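Local coordinates for ARO (armadillo repeats only protein) (Plasmodium falciparum Santa Lucia, PDB 5EWP) that probably serves as an armadillo-repeat protein-binding scaffold in the translocation of rhoptries and their attachment to the apical pole of the parasite, at residues A[36-41]-A[100-105]. Numbering follows the deposited sequence.
Sequences SSTCEI and LDRVHA
Arg102 meets Ser37 through a single side-chain nitrogen. Its NH2 lies 2.4 Å from Ser37 O, a hydrogen bond modelled so short that its exact length is doubtful; it is also bent, with an angle of 122° at the hydrogen. The carbonyl oxygen comes to the edge of the guanidinium, near its plane. Thr38 adds only van der Waals touches, its CA 3.8 Å from Arg102 NH2 and its methyl CG2 slightly farther off, while Ser36 O approaches the group obliquely. The arginine chain is fully stretched from CG to NE (chi2 -180°, chi3 -179°), which lets it reach the loop although the nearest CA atoms, those of Ser36 and Arg102, are 9.8 Å apart. In this mainly helical armadillo-repeat fold the contact ties the loop following helix 28-34 to the first turn of helix 100-113. Arg102 NH1 donates to Cys35 O, its firmer bond to this backbone, and NH2 has a weak further bond to Thr57. Behind the acceptor, an ST turn shapes the loop: Cys39 N donates to Ser37 OG at 3.1 Å, and that hydroxyl is also hydrogen-bonded to Asp15 of helix 14-25.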
ATOM      1  N   SER A  36       6.827   5.896  17.869  1.00 19.45           N
ATOM      2  CA  SER A  36       6.698   7.328  18.144  1.00 27.46           C
ATOM      3  C   SER A  36       8.047   7.998  18.466  1.00 23.37           C
ATOM      4  O   SER A  36       8.129   9.222  18.551  1.00 27.13           O
ATOM      5  CB  SER A  36       5.714   7.561  19.299  1.00 30.51           C
ATOM      6  OG  SER A  36       6.163   6.941  20.490  1.00 34.76           O
ATOM      7  N   SER A  37       9.099   7.204  18.650  1.00 19.35           N
ATOM      8  CA  SER A  37      10.393   7.765  19.019  1.00 25.90           C
ATOM      9  C   SER A  37      10.927   8.703  17.950  1.00 27.40           C
ATOM     10  O   SER A  37      10.926   8.368  16.772  1.00 21.68           O
ATOM     11  CB  SER A  37      11.426   6.668  19.272  1.00 21.10           C
ATOM     12  OG  SER A  37      12.681   7.279  19.533  1.00 23.91           O
ATOM     13  N   THR A  38      11.367   9.885  18.372  1.00 25.05           N
ATOM     14  CA  THR A  38      11.997  10.847  17.477  1.00 32.71           C
ATOM     15  C   THR A  38      13.517  10.854  17.652  1.00 27.27           C
ATOM     16  O   THR A  38      14.209  11.732  17.135  1.00 24.78           O
ATOM     17  CB  THR A  38      11.442  12.269  17.709  1.00 34.00           C
ATOM     18  OG1 THR A  38      11.780  12.702  19.031  1.00 30.48           O
ATOM     19  CG2 THR A  38       9.929  12.266  17.550  1.00 34.49           C
ATOM     20  N   CYS A  39      14.036   9.868  18.382  1.00 22.88           N
ATOM     21  CA  CYS A  39      15.474   9.760  18.609  1.00 24.55           C
ATOM     22  C   CYS A  39      16.223   9.571  17.279  1.00 22.49           C
ATOM     23  O   CYS A  39      15.979   8.602  16.560  1.00 21.83           O
ATOM     24  CB  CYS A  39      15.759   8.597  19.571  1.00 22.53           C
ATOM     25  SG  CYS A  39      17.469   8.366  19.967  1.00 29.71           S
ATOM     26  N   GLU A  40      17.103  10.512  16.935  1.00 19.58           N
ATOM     27  CA  GLU A  40      17.819  10.463  15.661  1.00 18.41           C
ATOM     28  C   GLU A  40      18.793   9.293  15.642  1.00 29.40           C
ATOM     29  O   GLU A  40      19.364   8.938  16.672  1.00 24.50           O
ATOM     30  CB  GLU A  40      18.549  11.793  15.398  1.00 21.89           C
ATOM     31  CG  GLU A  40      17.580  12.938  15.091  1.00 26.12           C
ATOM     32  CD  GLU A  40      18.266  14.268  14.800  1.00 31.42           C
ATOM     33  OE1 GLU A  40      19.514  14.320  14.826  1.00 27.89           O
ATOM     34  OE2 GLU A  40      17.539  15.259  14.543  1.00 33.30           O
ATOM     35  N   ILE A  41      18.963   8.674  14.477  1.00 25.73           N
ATOM     36  CA  ILE A  41      19.994   7.656  14.316  1.00 30.36           C
ATOM     37  C   ILE A  41      21.006   8.104  13.268  1.00 32.93           C
ATOM     38  O   ILE A  41      20.766   9.062  12.529  1.00 31.31           O
ATOM     39  CB  ILE A  41      19.408   6.288  13.924  1.00 24.55           C
ATOM     40  CG1 ILE A  41      18.674   6.371  12.585  1.00 25.16           C
ATOM     41  CG2 ILE A  41      18.442   5.802  14.995  1.00 24.89           C
ATOM     42  CD1 ILE A  41      18.033   5.050  12.155  1.00 26.34           C
ATOM     43  N   LEU A 100       9.576  11.713   5.181  1.00 16.87           N
ATOM     44  CA  LEU A 100       9.366  10.746   4.115  1.00 17.81           C
ATOM     45  C   LEU A 100       9.603   9.312   4.596  1.00 14.71           C
ATOM     46  O   LEU A 100       8.861   8.403   4.208  1.00 15.54           O
ATOM     47  CB  LEU A 100      10.283  11.106   2.943  1.00 23.80           C
ATOM     48  CG  LEU A 100       9.858  10.961   1.490  1.00 37.00           C
ATOM     49  CD1 LEU A 100       8.420  11.394   1.308  1.00 29.47           C
ATOM     50  CD2 LEU A 100      10.764  11.862   0.671  1.00 29.71           C
ATOM     51  N   ASP A 101      10.596   9.112   5.469  1.00 15.88           N
ATOM     52  CA  ASP A 101      10.921   7.756   5.917  1.00 15.94           C
ATOM     53  C   ASP A 101       9.825   7.173   6.814  1.00 17.31           C
ATOM     54  O   ASP A 101       9.594   5.974   6.799  1.00 13.87           O
ATOM     55  CB  ASP A 101      12.277   7.714   6.638  1.00 18.18           C
ATOM     56  CG  ASP A 101      12.389   8.726   7.767  1.00 17.62           C
ATOM     57  OD1 ASP A 101      12.037   9.905   7.565  1.00 21.98           O
ATOM     58  OD2 ASP A 101      12.851   8.327   8.858  1.00 18.84           O
ATOM     59  N   ARG A 102       9.136   8.027   7.560  1.00 14.81           N
ATOM     60  CA  ARG A 102       8.035   7.573   8.407  1.00 16.49           C
ATOM     61  C   ARG A 102       6.846   7.140   7.570  1.00 15.87           C
ATOM     62  O   ARG A 102       6.223   6.090   7.823  1.00 15.59           O
ATOM     63  CB  ARG A 102       7.623   8.687   9.392  1.00 16.01           C
ATOM     64  CG  ARG A 102       8.528   8.737  10.609  1.00 18.88           C
ATOM     65  CD  ARG A 102       8.146   9.834  11.611  1.00 20.90           C
ATOM     66  NE  ARG A 102       9.098   9.795  12.703  1.00 25.67           N
ATOM     67  CZ  ARG A 102       8.875   9.211  13.876  1.00 28.67           C
ATOM     68  NH1 ARG A 102       7.691   8.676  14.147  1.00 27.84           N
ATOM     69  NH2 ARG A 102       9.831   9.196  14.799  1.00 32.33           N
ATOM     70  N   VAL A 103       6.515   7.950   6.573  1.00 14.30           N
ATOM     71  CA  VAL A 103       5.393   7.610   5.702  1.00 13.08           C
ATOM     72  C   VAL A 103       5.718   6.331   4.943  1.00 15.29           C
ATOM     73  O   VAL A 103       4.916   5.407   4.899  1.00 10.89           O
ATOM     74  CB  VAL A 103       5.067   8.713   4.707  1.00 12.90           C
ATOM     75  CG1 VAL A 103       3.917   8.244   3.783  1.00 13.35           C
ATOM     76  CG2 VAL A 103       4.689   9.992   5.449  1.00 17.31           C
ATOM     77  N   HIS A 104       6.913   6.273   4.346  1.00 14.50           N
ATOM     78  CA  HIS A 104       7.260   5.097   3.551  1.00 15.97           C
ATOM     79  C   HIS A 104       7.242   3.818   4.368  1.00 14.30           C
ATOM     80  O   HIS A 104       6.730   2.804   3.915  1.00 12.19           O
ATOM     81  CB  HIS A 104       8.629   5.274   2.912  1.00 15.32           C
ATOM     82  CG  HIS A 104       8.645   6.267   1.796  1.00 15.84           C
ATOM     83  ND1 HIS A 104       9.809   6.657   1.167  1.00 16.93           N
ATOM     84  CD2 HIS A 104       7.639   6.918   1.168  1.00 14.67           C
ATOM     85  CE1 HIS A 104       9.520   7.535   0.224  1.00 17.59           C
ATOM     86  NE2 HIS A 104       8.208   7.702   0.194  1.00 15.43           N
ATOM     87  N   ALA A 105       7.802   3.869   5.570  1.00 13.01           N
ATOM     88  CA  ALA A 105       7.856   2.688   6.418  1.00 14.14           C
ATOM     89  C   ALA A 105       6.448   2.217   6.775  1.00 12.49           C
ATOM     90  O   ALA A 105       6.177   1.018   6.785  1.00 13.92           O
ATOM     91  CB  ALA A 105       8.670   2.973   7.686  1.00 14.43           C
TER